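Side-chain contacts in putative methyltransferase (Emericella variicolor, PDB 7DMB), which probably transfers methyl groups from S-adenosyl-L-methionine as a trans-acting enzyme of calbistrin biosynthesis, and binds S-adenosyl-L-homocysteine: residues 71-74 with 75-79; 96-99 with 100-103; 142-145 with 146-149; 152-155 with 156-160. One frame throughout, in Å; residues are numbered along the deposited sequence.

Contact 1 (71-74 with 75-79); sequences IQMQ and EKLKS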
ATOM      1  N   ILE A  71     -23.230   3.798  -2.466  1.00 11.11           N
ATOM      2  CA  ILE A  71     -24.653   3.971  -2.773  1.00 12.51           C
ATOM      3  C   ILE A  71     -25.202   5.198  -2.060  1.00 13.67           C
ATOM      4  O   ILE A  71     -25.899   6.031  -2.651  1.00 12.57           O
ATOM      5  CB  ILE A  71     -25.442   2.710  -2.375  1.00 16.61           C
ATOM      6  CG1 ILE A  71     -25.005   1.493  -3.205  1.00 11.64           C
ATOM      7  CG2 ILE A  71     -26.962   2.970  -2.491  1.00 11.36           C
ATOM      8  CD1 ILE A  71     -25.453   0.137  -2.599  1.00  8.84           C
ATOM      9  N   GLN A  72     -24.871   5.329  -0.771  1.00 14.20           N
ATOM     10  CA  GLN A  72     -25.354   6.430   0.048  1.00 15.93           C
ATOM     11  C   GLN A  72     -24.808   7.769  -0.408  1.00 16.74           C
ATOM     12  O   GLN A  72     -25.368   8.801  -0.042  1.00 18.83           O
ATOM     13  CB  GLN A  72     -24.978   6.185   1.520  1.00 16.96           C
ATOM     14  CG  GLN A  72     -25.945   6.780   2.538  1.00 19.08           C
ATOM     15  CD  GLN A  72     -27.271   6.040   2.608  1.00 16.51           C
ATOM     16  OE1 GLN A  72     -27.479   5.044   1.928  1.00 17.66           O
ATOM     17  NE2 GLN A  72     -28.174   6.531   3.442  1.00 21.17           N
ATOM     18  N   MET A  73     -23.721   7.774  -1.187  1.00 17.88           N
ATOM     19  CA  MET A  73     -23.105   9.015  -1.639  1.00 15.02           C
ATOM     20  C   MET A  73     -23.722   9.583  -2.908  1.00 14.43           C
ATOM     21  O   MET A  73     -23.472  10.752  -3.226  1.00 17.08           O
ATOM     22  CB  MET A  73     -21.612   8.794  -1.879  1.00 16.91           C
ATOM     23  CG  MET A  73     -20.801   8.795  -0.609  1.00 16.36           C
ATOM     24  SD  MET A  73     -19.285   7.843  -0.808  1.00 19.74           S
ATOM     25  CE  MET A  73     -18.269   9.061  -1.650  1.00 15.50           C
ATOM     26  N   GLN A  74     -24.508   8.795  -3.635  1.00 13.29           N
ATOM     27  CA  GLN A  74     -24.914   9.182  -4.984  1.00 21.71           C
ATOM     28  C   GLN A  74     -25.679  10.501  -4.981  1.00 16.57           C
ATOM     29  O   GLN A  74     -25.313  11.448  -5.686  1.00 17.61           O
ATOM     30  CB  GLN A  74     -25.748   8.067  -5.624  1.00 11.78           C
ATOM     31  CG  GLN A  74     -24.943   6.790  -5.838  1.00 14.13           C
ATOM     32  CD  GLN A  74     -23.690   7.024  -6.673  1.00 20.53           C
ATOM     33  OE1 GLN A  74     -23.768   7.571  -7.785  1.00 19.45           O
ATOM     34  NE2 GLN A  74     -22.527   6.605  -6.149  1.00 14.32           N
ATOM     35  N   GLU A  75     -26.749  10.586  -4.189  1.00 17.52           N
ATOM     36  CA  GLU A  75     -27.553  11.802  -4.210  1.00 19.77           C
ATOM     37  C   GLU A  75     -26.777  12.976  -3.633  1.00 23.78           C
ATOM     38  O   GLU A  75     -26.911  14.110  -4.110  1.00 23.07           O
ATOM     39  CB  GLU A  75     -28.868  11.590  -3.446  1.00 26.56           C
ATOM     40  CG  GLU A  75     -29.806  12.797  -3.558  1.00 38.88           C
ATOM     41  CD  GLU A  75     -31.091  12.653  -2.758  1.00 51.76           C
ATOM     42  OE1 GLU A  75     -31.483  11.508  -2.436  1.00 46.28           O
ATOM     43  OE2 GLU A  75     -31.715  13.696  -2.456  1.00 59.54           O
ATOM     44  N   LYS A  76     -25.931  12.707  -2.639  1.00 18.16           N
ATOM     45  CA  LYS A  76     -25.104  13.751  -2.055  1.00 23.57           C
ATOM     46  C   LYS A  76     -24.122  14.306  -3.085  1.00 22.17           C
ATOM     47  O   LYS A  76     -23.975  15.528  -3.232  1.00 23.55           O
ATOM     48  CB  LYS A  76     -24.366  13.179  -0.837  1.00 23.76           C
ATOM     49  CG  LYS A  76     -24.292  14.109   0.351  1.00 30.05           C
ATOM     50  CD  LYS A  76     -23.663  13.448   1.583  1.00 37.43           C
ATOM     51  CE  LYS A  76     -22.760  14.430   2.332  1.00 37.67           C
ATOM     52  NZ  LYS A  76     -22.323  13.903   3.621  1.00 27.79           N
ATOM     53  N   LEU A  77     -23.466  13.418  -3.830  1.00 20.64           N
ATOM     54  CA  LEU A  77     -22.477  13.857  -4.806  1.00 20.44           C
ATOM     55  C   LEU A  77     -23.115  14.691  -5.909  1.00 21.19           C
ATOM     56  O   LEU A  77     -22.550  15.705  -6.331  1.00 23.88           O
ATOM     57  CB  LEU A  77     -21.757  12.646  -5.395  1.00 22.63           C
ATOM     58  CG  LEU A  77     -20.382  12.393  -4.764  1.00 20.49           C
ATOM     59  CD1 LEU A  77     -19.763  11.129  -5.309  1.00 21.00           C
ATOM     60  CD2 LEU A  77     -19.486  13.592  -5.011  1.00 16.64           C
ATOM     61  N   LYS A  78     -24.306  14.296  -6.370  1.00 22.87           N
ATOM     62  CA  LYS A  78     -24.898  14.949  -7.534  1.00 23.28           C
ATOM     63  C   LYS A  78     -25.349  16.374  -7.223  1.00 23.19           C
ATOM     64  O   LYS A  78     -25.210  17.269  -8.060  1.00 26.22           O
ATOM     65  CB  LYS A  78     -26.062  14.110  -8.056  1.00 30.38           C
ATOM     66  CG  LYS A  78     -25.649  12.757  -8.629  1.00 39.04           C
ATOM     67  CD  LYS A  78     -24.259  12.788  -9.296  1.00 32.24           C
ATOM     68  CE  LYS A  78     -24.312  13.411 -10.715  1.00 34.98           C
ATOM     69  NZ  LYS A  78     -23.056  13.311 -11.517  1.00 28.79           N
ATOM     70  N   SER A  79     -25.872  16.617  -6.026  1.00 27.39           N
ATOM     71  CA  SER A  79     -26.237  17.982  -5.674  1.00 32.54           C
ATOM     72  C   SER A  79     -25.048  18.826  -5.213  1.00 31.27           C
ATOM     73  O   SER A  79     -25.214  20.035  -4.998  1.00 31.38           O
ATOM     74  CB  SER A  79     -27.320  17.981  -4.590  1.00 25.02           C
ATOM     75  OG  SER A  79     -27.098  16.954  -3.641  1.00 35.16           O
TER
HETATM   76  O   HOH W   1     -27.907   8.276  -2.715  1.00 19.49           O
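Met73 and Leu77 meet one turn apart on the buried side of helix 56-79. Met73 CE lies 4.5 Å from Leu77 CD1, a loose apolar touch. The backbone link between the two residues is tighter: Leu77 N donates to Met73 O at 2.7 Å, with an N-H...O angle of 161°. One residue on, Lys78 N donates to Gln74 O at 3.1 Å. The start of the Lys78 chain passes that carbonyl, with Lys78 CG 3.2 Å from Gln74 O, before its amine leads away from it. Its CG stands beside the backbone N (chi1 -66°), and the chain then bends at the next two torsions. Gln74 turns its amide back along the helix, and its NE2 bonds to Ala70 O. At the kink a water takes the place of a backbone bond. The water oxygen donates to Ile71 O and accepts from Glu75 N, each at 3.0 Å. Further on, Ser79 OG donates to Glu75 O at 2.9 Å. Outside the segments, Met73 packs on Tyr90 and Leu94 of helix 85-101 and on Val149 and Val153 of helix 140-157. The water bridges Ile71 O and Glu75 N where their direct bond is absent. It gives the amide an acceptor, while Ile71 O also accepts from Gln74 N.

Contact 2 (96-99 with 100-103); sequences SEYE and RFKQ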
ATOM      1  N   SER A  96     -20.650   5.381 -12.184  1.00 16.58           N
ATOM      2  CA  SER A  96     -20.556   4.217 -13.058  1.00 14.88           C
ATOM      3  C   SER A  96     -20.420   2.930 -12.251  1.00 17.66           C
ATOM      4  O   SER A  96     -20.970   1.890 -12.629  1.00 16.34           O
ATOM      5  CB  SER A  96     -19.392   4.391 -14.031  1.00 17.80           C
ATOM      6  OG  SER A  96     -18.182   3.948 -13.453  1.00 26.80           O
ATOM      7  N   GLU A  97     -19.719   2.979 -11.112  1.00 19.54           N
ATOM      8  CA  GLU A  97     -19.639   1.793 -10.263  1.00 15.53           C
ATOM      9  C   GLU A  97     -20.992   1.499  -9.612  1.00 12.47           C
ATOM     10  O   GLU A  97     -21.414   0.341  -9.545  1.00 13.59           O
ATOM     11  CB  GLU A  97     -18.526   1.973  -9.224  1.00 19.71           C
ATOM     12  CG  GLU A  97     -17.850   0.682  -8.737  1.00 17.04           C
ATOM     13  CD  GLU A  97     -17.108  -0.103  -9.828  1.00 16.69           C
ATOM     14  OE1 GLU A  97     -16.617   0.486 -10.808  1.00 17.29           O
ATOM     15  OE2 GLU A  97     -16.992  -1.332  -9.689  1.00 23.88           O
ATOM     16  N   TYR A  98     -21.704   2.535  -9.167  1.00 13.80           N
ATOM     17  CA  TYR A  98     -23.062   2.354  -8.658  1.00 18.11           C
ATOM     18  C   TYR A  98     -23.971   1.640  -9.663  1.00 18.87           C
ATOM     19  O   TYR A  98     -24.854   0.863  -9.271  1.00 16.57           O
ATOM     20  CB  TYR A  98     -23.657   3.711  -8.282  1.00 16.37           C
ATOM     21  CG  TYR A  98     -25.156   3.697  -8.089  1.00 21.93           C
ATOM     22  CD1 TYR A  98     -25.705   3.282  -6.885  1.00 18.37           C
ATOM     23  CD2 TYR A  98     -26.027   4.098  -9.115  1.00 17.59           C
ATOM     24  CE1 TYR A  98     -27.062   3.269  -6.686  1.00 17.10           C
ATOM     25  CE2 TYR A  98     -27.392   4.081  -8.929  1.00 18.92           C
ATOM     26  CZ  TYR A  98     -27.910   3.669  -7.710  1.00 20.75           C
ATOM     27  OH  TYR A  98     -29.272   3.640  -7.494  1.00 20.65           O
ATOM     28  N   GLU A  99     -23.787   1.900 -10.961  1.00 20.17           N
ATOM     29  CA  GLU A  99     -24.521   1.129 -11.958  1.00 20.90           C
ATOM     30  C   GLU A  99     -24.132  -0.342 -11.907  1.00 16.73           C
ATOM     31  O   GLU A  99     -24.982  -1.205 -12.134  1.00 16.96           O
ATOM     32  CB  GLU A  99     -24.293   1.715 -13.359  1.00 20.78           C
ATOM     33  CG  GLU A  99     -24.872   3.114 -13.518  1.00 17.90           C
ATOM     34  CD  GLU A  99     -26.381   3.156 -13.231  1.00 22.56           C
ATOM     35  OE1 GLU A  99     -27.107   2.294 -13.762  1.00 23.64           O
ATOM     36  OE2 GLU A  99     -26.840   4.044 -12.476  1.00 19.05           O
ATOM     37  N   ARG A 100     -22.878  -0.651 -11.548  1.00 15.02           N
ATOM     38  CA  ARG A 100     -22.445  -2.044 -11.465  1.00 17.11           C
ATOM     39  C   ARG A 100     -23.079  -2.790 -10.288  1.00 16.92           C
ATOM     40  O   ARG A 100     -23.259  -4.015 -10.363  1.00 16.79           O
ATOM     41  CB  ARG A 100     -20.917  -2.127 -11.360  1.00 20.07           C
ATOM     42  CG  ARG A 100     -20.133  -1.823 -12.633  1.00 19.23           C
ATOM     43  CD  ARG A 100     -18.629  -2.041 -12.384  1.00 22.94           C
ATOM     44  NE  ARG A 100     -18.277  -3.455 -12.188  1.00 29.46           N
ATOM     45  CZ  ARG A 100     -17.145  -3.889 -11.627  1.00 27.40           C
ATOM     46  NH1 ARG A 100     -16.225  -3.029 -11.197  1.00 16.73           N
ATOM     47  NH2 ARG A 100     -16.919  -5.191 -11.510  1.00 27.28           N
ATOM     48  N   PHE A 101     -23.399  -2.090  -9.192  1.00 17.14           N
ATOM     49  CA  PHE A 101     -24.040  -2.739  -8.045  1.00 12.12           C
ATOM     50  C   PHE A 101     -25.422  -3.283  -8.400  1.00 15.45           C
ATOM     51  O   PHE A 101     -25.871  -4.271  -7.813  1.00 18.01           O
ATOM     52  CB  PHE A 101     -24.219  -1.766  -6.876  1.00 15.43           C
ATOM     53  CG  PHE A 101     -22.976  -1.045  -6.450  1.00 12.87           C
ATOM     54  CD1 PHE A 101     -21.725  -1.586  -6.648  1.00 13.92           C
ATOM     55  CD2 PHE A 101     -23.082   0.180  -5.819  1.00 11.59           C
ATOM     56  CE1 PHE A 101     -20.584  -0.904  -6.245  1.00 15.95           C
ATOM     57  CE2 PHE A 101     -21.966   0.859  -5.405  1.00 12.53           C
ATOM     58  CZ  PHE A 101     -20.703   0.315  -5.615  1.00 15.71           C
ATOM     59  N   LYS A 102     -26.126  -2.627  -9.312  1.00 15.27           N
ATOM     60  CA  LYS A 102     -27.479  -3.013  -9.709  1.00 16.55           C
ATOM     61  C   LYS A 102     -27.509  -4.151 -10.726  1.00 20.21           C
ATOM     62  O   LYS A 102     -28.597  -4.564 -11.145  1.00 23.16           O
ATOM     63  CB  LYS A 102     -28.199  -1.793 -10.265  1.00 12.92           C
ATOM     64  CG  LYS A 102     -28.126  -0.627  -9.301  1.00 18.17           C
ATOM     65  CD  LYS A 102     -28.911   0.577  -9.783  1.00 19.72           C
ATOM     66  CE  LYS A 102     -28.170   1.284 -10.881  1.00 21.88           C
ATOM     67  NZ  LYS A 102     -29.114   1.944 -11.818  1.00 22.01           N
ATOM     68  N   GLN A 103     -26.344  -4.657 -11.130  1.00 20.14           N
ATOM     69  CA  GLN A 103     -26.138  -5.836 -11.948  1.00 21.47           C
ATOM     70  C   GLN A 103     -25.695  -7.011 -11.074  1.00 19.70           C
ATOM     71  O   GLN A 103     -25.078  -6.811 -10.021  1.00 20.83           O
ATOM     72  CB  GLN A 103     -25.079  -5.572 -13.030  1.00 19.11           C
ATOM     73  CG  GLN A 103     -25.541  -4.630 -14.132  1.00 19.12           C
ATOM     74  CD  GLN A 103     -26.773  -5.154 -14.872  1.00 28.72           C
ATOM     75  OE1 GLN A 103     -26.806  -6.306 -15.315  1.00 27.74           O
ATOM     76  NE2 GLN A 103     -27.793  -4.305 -15.004  1.00 20.57           N
TER
HETATM   77  O   HOH W   2     -26.906  -1.258 -14.056  1.00 19.49           O
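Tyr98 and Phe101 lie three residues apart in the last turn of helix 85-101, where several backbone bonds are weak and Phe101 N donates to Glu97 O at 3.2 Å. The two aromatic side chains cross at about a right angle. The Phe101 ring turns one face to the backbone of the preceding turn. Tyr98 CA sits 4.0 Å from the Phe101 ring centroid, a CH-pi contact 28° off the ring normal. Glu97 O lies over the same ring, offset toward its rim. Tyr98 CG stands opposite its own backbone N across the CA-CB bond (chi1 165°), which carries its ring toward Lys102. There Tyr98 CE2 is 3.5 Å from Lys102 CE. The lysine then bends at chi3 and runs beside Glu99. Lys102 NZ donates to Glu99 OE1 at 2.8 Å, from the syn side and 31° out of the carboxylate plane. A weaker bond joins Lys102 NZ to Glu99 OE2 at 3.2 Å. Glu97 and Arg100 also lie side by side, but their charged ends are modelled too close for the detail to be trusted. Tyr106 OH is a further partner of Glu97 OE2, whose place is less sure. Phe101 reaches Val67 and Ile71 of helix 56-79 and meets the Tyr106 ring edge-to-face. The aromatic pair thus faces neighbouring helices, while the Glu99-Lys102 salt bridge ties the exposed helix end to the loop that follows.

Contact 3 (142-145 with 146-149); sequences VIEG and PWRV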
ATOM      1  N   VAL A 142     -10.615  -0.004   8.334  1.00 10.44           N
ATOM      2  CA  VAL A 142     -11.094  -0.278   6.984  1.00 16.40           C
ATOM      3  C   VAL A 142     -12.611  -0.181   6.868  1.00 13.57           C
ATOM      4  O   VAL A 142     -13.121  -0.131   5.748  1.00 13.23           O
ATOM      5  CB  VAL A 142     -10.588  -1.649   6.490  1.00 18.55           C
ATOM      6  CG1 VAL A 142      -9.080  -1.618   6.361  1.00 17.79           C
ATOM      7  CG2 VAL A 142     -11.006  -2.772   7.426  1.00 19.00           C
ATOM      8  N   ILE A 143     -13.344  -0.141   7.980  1.00 12.67           N
ATOM      9  CA  ILE A 143     -14.786   0.086   7.957  1.00 12.85           C
ATOM     10  C   ILE A 143     -15.122   1.547   8.219  1.00 13.57           C
ATOM     11  O   ILE A 143     -16.000   2.118   7.566  1.00 12.93           O
ATOM     12  CB  ILE A 143     -15.478  -0.835   8.980  1.00 15.66           C
ATOM     13  CG1 ILE A 143     -15.250  -2.301   8.603  1.00 19.65           C
ATOM     14  CG2 ILE A 143     -16.984  -0.522   9.086  1.00 15.64           C
ATOM     15  CD1 ILE A 143     -15.675  -2.641   7.193  1.00 16.16           C
ATOM     16  N   GLU A 144     -14.406   2.153   9.168  1.00 15.08           N
ATOM     17  CA  GLU A 144     -14.618   3.548   9.529  1.00 16.31           C
ATOM     18  C   GLU A 144     -14.165   4.482   8.432  1.00 13.90           C
ATOM     19  O   GLU A 144     -14.743   5.563   8.266  1.00 14.82           O
ATOM     20  CB  GLU A 144     -13.860   3.882  10.827  1.00 15.59           C
ATOM     21  CG  GLU A 144     -14.217   5.228  11.413  1.00 17.98           C
ATOM     22  CD  GLU A 144     -15.603   5.226  12.039  1.00 19.70           C
ATOM     23  OE1 GLU A 144     -16.266   4.167  12.030  1.00 20.88           O
ATOM     24  OE2 GLU A 144     -16.021   6.275  12.554  1.00 23.01           O
ATOM     25  N   GLY A 145     -13.116   4.096   7.701  1.00 15.66           N
ATOM     26  CA  GLY A 145     -12.571   4.901   6.632  1.00 10.63           C
ATOM     27  C   GLY A 145     -13.610   5.239   5.581  1.00 11.71           C
ATOM     28  O   GLY A 145     -13.893   6.408   5.305  1.00 10.84           O
ATOM     29  N   PRO A 146     -14.189   4.217   4.957  1.00 12.04           N
ATOM     30  CA  PRO A 146     -15.234   4.502   3.950  1.00 12.81           C
ATOM     31  C   PRO A 146     -16.419   5.279   4.521  1.00 10.20           C
ATOM     32  O   PRO A 146     -16.943   6.183   3.852  1.00 11.59           O
ATOM     33  CB  PRO A 146     -15.636   3.104   3.441  1.00 11.87           C
ATOM     34  CG  PRO A 146     -15.028   2.127   4.413  1.00 13.76           C
ATOM     35  CD  PRO A 146     -13.836   2.789   5.026  1.00  9.60           C
ATOM     36  N   TRP A 147     -16.824   4.984   5.758  1.00 10.40           N
ATOM     37  CA  TRP A 147     -17.886   5.756   6.394  1.00 13.04           C
ATOM     38  C   TRP A 147     -17.546   7.244   6.405  1.00 14.26           C
ATOM     39  O   TRP A 147     -18.377   8.094   6.043  1.00 13.44           O
ATOM     40  CB  TRP A 147     -18.143   5.259   7.820  1.00 13.80           C
ATOM     41  CG  TRP A 147     -18.857   6.305   8.612  1.00 16.15           C
ATOM     42  CD1 TRP A 147     -18.297   7.266   9.416  1.00 15.25           C
ATOM     43  CD2 TRP A 147     -20.259   6.557   8.603  1.00 13.75           C
ATOM     44  NE1 TRP A 147     -19.279   8.082   9.918  1.00 17.31           N
ATOM     45  CE2 TRP A 147     -20.491   7.665   9.439  1.00 18.22           C
ATOM     46  CE3 TRP A 147     -21.348   5.945   7.973  1.00 15.33           C
ATOM     47  CZ2 TRP A 147     -21.772   8.165   9.675  1.00 20.42           C
ATOM     48  CZ3 TRP A 147     -22.626   6.450   8.203  1.00 18.65           C
ATOM     49  CH2 TRP A 147     -22.825   7.544   9.047  1.00 16.56           C
ATOM     50  N   ARG A 148     -16.311   7.572   6.799  1.00  9.51           N
ATOM     51  CA  ARG A 148     -15.873   8.971   6.824  1.00 14.23           C
ATOM     52  C   ARG A 148     -15.851   9.596   5.431  1.00 15.48           C
ATOM     53  O   ARG A 148     -16.113  10.798   5.287  1.00 13.98           O
ATOM     54  CB  ARG A 148     -14.474   9.095   7.436  1.00 15.31           C
ATOM     55  CG  ARG A 148     -14.352   8.865   8.931  1.00 10.31           C
ATOM     56  CD  ARG A 148     -12.914   9.207   9.354  1.00 15.14           C
ATOM     57  NE  ARG A 148     -12.666   8.859  10.745  1.00 14.99           N
ATOM     58  CZ  ARG A 148     -11.502   8.981  11.366  1.00 13.95           C
ATOM     59  NH1 ARG A 148     -10.436   9.435  10.723  1.00 11.16           N
ATOM     60  NH2 ARG A 148     -11.416   8.637  12.643  1.00 19.89           N
ATOM     61  N   VAL A 149     -15.490   8.822   4.405  1.00 14.32           N
ATOM     62  CA  VAL A 149     -15.508   9.358   3.049  1.00 15.10           C
ATOM     63  C   VAL A 149     -16.932   9.734   2.661  1.00 11.86           C
ATOM     64  O   VAL A 149     -17.196  10.837   2.167  1.00 15.41           O
ATOM     65  CB  VAL A 149     -14.900   8.343   2.065  1.00 13.65           C
ATOM     66  CG1 VAL A 149     -15.343   8.671   0.638  1.00 10.01           C
ATOM     67  CG2 VAL A 149     -13.380   8.324   2.204  1.00  9.98           C
TER
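Pro146 meets the carbonyls of the turn before it in a proline kink within helix 140-157. It has no N-H to give, so the usual bond to Val142 O is missing. Its ring takes up that place instead: Pro146 CD lies 3.1 Å from Val142 O, and Pro146 CG lies 3.3 Å from Ile143 O. Pro146 also packs on Tyr319, Phe322 and Met323 of helix 319-324. Trp147 comes next. Its N bonds only weakly to Ile143 O, at 3.5 Å. The indole runs beside the Glu144 side chain and points the same way, with ring and carboxylate planes 36° apart. Trp147 CD1 is 4.0 Å from Glu144 OE2. That oxygen makes a salt bridge to Arg131, which also forms a cation-pi contact with Trp147. Arg148 restores the regular helix, its N donating to Glu144 O at 2.9 Å. Its side chain stays extended from CG to NE and crosses the glutamate at a slant. Arg148 NE is 4.0 Å from Glu144 CG, and the guanidinium bonds instead to Lys169 O. Val149 closes the segment. Its N donates to Gly145 O at 3.0 Å, and Val149 CG2 sits 3.7 Å from the same oxygen.

Contact 4 (152-155 with 156-160); sequences NVVD and IVEGR
One guanidinium joins two carboxylates where helix 140-157 ends. Arg160 holds Asp155 side-on through NE and NH2, both directed to one oxygen. Arg160 NH2 is 2.9 Å from Asp155 OD1, nearly along that oxygen's C-O direction. Arg160 NE, 3.0 Å from Asp155 OD1, comes from above the carboxylate plane. The two planes stand 89° apart. At its far end Arg160 NH1 donates to the anti lone pair of Glu158 OE1 at 2.9 Å. Arg160 NH2 also reaches Glu158 OE1. Both acceptor oxygens lie near the guanidinium plane, which should limit its rotation. A bend at chi3 (-65°) turns the guanidinium toward Asp155 and Glu158. Val154 CG1 lies at the guanidinium edge, 3.6 Å from Arg160 NH2. Glu158 OE2 has a further partner in Thr81 N. On the inner side, the Val153 and Val157 side chains lie side by side, with Val153 CG2 4.2 Å from Val157 CG1. Val153 also packs on Leu77 of helix 56-79. The backbone closes the turn at Gly159, whose phi is positive. Arg160 N donates to Asp155 O at 2.9 Å and Gly159 N to Ile156 O at 3.0 Å, the bond pair of a Schellman motif with Gly159 as C-prime residue.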
ATOM      1  N   ASN A 152     -18.183  12.872   4.719  1.00 16.20           N
ATOM      2  CA  ASN A 152     -17.554  14.170   4.497  1.00 16.18           C
ATOM      3  C   ASN A 152     -17.485  14.558   3.027  1.00 14.20           C
ATOM      4  O   ASN A 152     -16.888  15.588   2.707  1.00 13.48           O
ATOM      5  CB  ASN A 152     -16.131  14.187   5.070  1.00 17.16           C
ATOM      6  CG  ASN A 152     -16.103  14.058   6.555  1.00 16.50           C
ATOM      7  OD1 ASN A 152     -16.193  15.056   7.277  1.00 16.15           O
ATOM      8  ND2 ASN A 152     -15.969  12.824   7.037  1.00 14.06           N
ATOM      9  N   VAL A 153     -18.069  13.763   2.132  1.00 14.25           N
ATOM     10  CA  VAL A 153     -17.748  13.894   0.712  1.00 15.14           C
ATOM     11  C   VAL A 153     -18.058  15.300   0.201  1.00 14.34           C
ATOM     12  O   VAL A 153     -17.250  15.899  -0.524  1.00 17.41           O
ATOM     13  CB  VAL A 153     -18.467  12.801  -0.100  1.00 12.92           C
ATOM     14  CG1 VAL A 153     -19.965  12.891   0.067  1.00 11.23           C
ATOM     15  CG2 VAL A 153     -18.053  12.881  -1.561  1.00 16.10           C
ATOM     16  N   VAL A 154     -19.197  15.872   0.609  1.00 15.80           N
ATOM     17  CA  VAL A 154     -19.573  17.209   0.142  1.00 17.01           C
ATOM     18  C   VAL A 154     -18.579  18.255   0.635  1.00 16.58           C
ATOM     19  O   VAL A 154     -18.070  19.057  -0.151  1.00 18.90           O
ATOM     20  CB  VAL A 154     -21.013  17.560   0.567  1.00 21.83           C
ATOM     21  CG1 VAL A 154     -21.284  19.082   0.353  1.00 15.30           C
ATOM     22  CG2 VAL A 154     -22.032  16.698  -0.212  1.00 22.08           C
ATOM     23  N   ASP A 155     -18.287  18.266   1.937  1.00 15.08           N
ATOM     24  CA  ASP A 155     -17.243  19.153   2.446  1.00 16.73           C
ATOM     25  C   ASP A 155     -15.922  18.942   1.719  1.00 18.12           C
ATOM     26  O   ASP A 155     -15.138  19.883   1.580  1.00 16.73           O
ATOM     27  CB  ASP A 155     -17.024  18.939   3.944  1.00 18.16           C
ATOM     28  CG  ASP A 155     -18.082  19.609   4.793  1.00 21.03           C
ATOM     29  OD1 ASP A 155     -18.952  20.300   4.236  1.00 21.37           O
ATOM     30  OD2 ASP A 155     -18.043  19.437   6.030  1.00 25.99           O
ATOM     31  N   ILE A 156     -15.655  17.725   1.251  1.00 16.20           N
ATOM     32  CA  ILE A 156     -14.390  17.483   0.569  1.00 15.73           C
ATOM     33  C   ILE A 156     -14.438  18.019  -0.861  1.00 16.99           C
ATOM     34  O   ILE A 156     -13.578  18.815  -1.261  1.00 15.13           O
ATOM     35  CB  ILE A 156     -14.018  15.987   0.623  1.00 19.37           C
ATOM     36  CG1 ILE A 156     -13.770  15.545   2.075  1.00 14.83           C
ATOM     37  CG2 ILE A 156     -12.787  15.699  -0.267  1.00 13.98           C
ATOM     38  CD1 ILE A 156     -13.749  14.044   2.283  1.00 10.79           C
ATOM     39  N   VAL A 157     -15.457  17.635  -1.646  1.00 16.43           N
ATOM     40  CA  VAL A 157     -15.478  18.101  -3.038  1.00 15.82           C
ATOM     41  C   VAL A 157     -15.774  19.587  -3.131  1.00 15.56           C
ATOM     42  O   VAL A 157     -15.495  20.204  -4.167  1.00 14.13           O
ATOM     43  CB  VAL A 157     -16.491  17.345  -3.921  1.00 13.50           C
ATOM     44  CG1 VAL A 157     -16.241  15.840  -3.890  1.00 14.09           C
ATOM     45  CG2 VAL A 157     -17.927  17.700  -3.523  1.00 12.31           C
ATOM     46  N   GLU A 158     -16.326  20.190  -2.087  1.00 15.79           N
ATOM     47  CA  GLU A 158     -16.529  21.628  -2.114  1.00 18.05           C
ATOM     48  C   GLU A 158     -15.375  22.407  -1.492  1.00 16.45           C
ATOM     49  O   GLU A 158     -15.479  23.633  -1.356  1.00 15.58           O
ATOM     50  CB  GLU A 158     -17.849  21.982  -1.441  1.00 14.17           C
ATOM     51  CG  GLU A 158     -19.020  21.310  -2.155  1.00 15.75           C
ATOM     52  CD  GLU A 158     -20.368  21.933  -1.859  1.00 17.05           C
ATOM     53  OE1 GLU A 158     -20.482  22.749  -0.908  1.00 15.60           O
ATOM     54  OE2 GLU A 158     -21.323  21.589  -2.586  1.00 16.24           O
ATOM     55  N   GLY A 159     -14.282  21.736  -1.124  1.00 18.83           N
ATOM     56  CA  GLY A 159     -13.071  22.430  -0.702  1.00 16.03           C
ATOM     57  C   GLY A 159     -13.093  23.004   0.695  1.00 18.92           C
ATOM     58  O   GLY A 159     -12.339  23.939   0.979  1.00 22.07           O
ATOM     59  N   ARG A 160     -13.935  22.474   1.580  1.00 18.58           N
ATOM     60  CA  ARG A 160     -13.977  22.916   2.968  1.00 15.75           C
ATOM     61  C   ARG A 160     -13.147  22.042   3.900  1.00 18.48           C
ATOM     62  O   ARG A 160     -12.762  22.507   4.975  1.00 11.95           O
ATOM     63  CB  ARG A 160     -15.428  22.961   3.467  1.00 18.25           C
ATOM     64  CG  ARG A 160     -16.231  24.162   2.933  1.00 18.04           C
ATOM     65  CD  ARG A 160     -17.565  24.317   3.628  1.00 15.91           C
ATOM     66  NE  ARG A 160     -18.435  23.172   3.354  1.00 22.68           N
ATOM     67  CZ  ARG A 160     -19.172  23.029   2.252  1.00 19.88           C
ATOM     68  NH1 ARG A 160     -19.146  23.959   1.304  1.00 19.44           N
ATOM     69  NH2 ARG A 160     -19.934  21.954   2.092  1.00 15.63           N
TER
HETATM   70  O   HOH W   3     -18.669  22.268   6.444  1.00 25.85           O

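In the fold
Contacts 1, 2 and 3-4 lie on three helices, 56-79, 85-101 and 140-157, that pack together. Contact 1 touches all the others. It meets contact 2 through Ile71 CG1 and Phe101 CD2, 3.5 Å apart. It meets contact 3 through Met73 CE and Val149 CG1, 3.7 Å apart, and contact 4 through Lys76 CG and Val154 CG2, 3.5 Å apart. Contacts 3 and 4 share helix 140-157, with centres 15 Å apart. Contact 2 touches neither; its nearest atoms are about 11 Å from contact 3. Contact 3 does not touch the ligand: the Val142 side chain is about 12 Å from the bound S-adenosyl-L-homocysteine. Contacts 1, 2 and 4 lie away from the annotated sites.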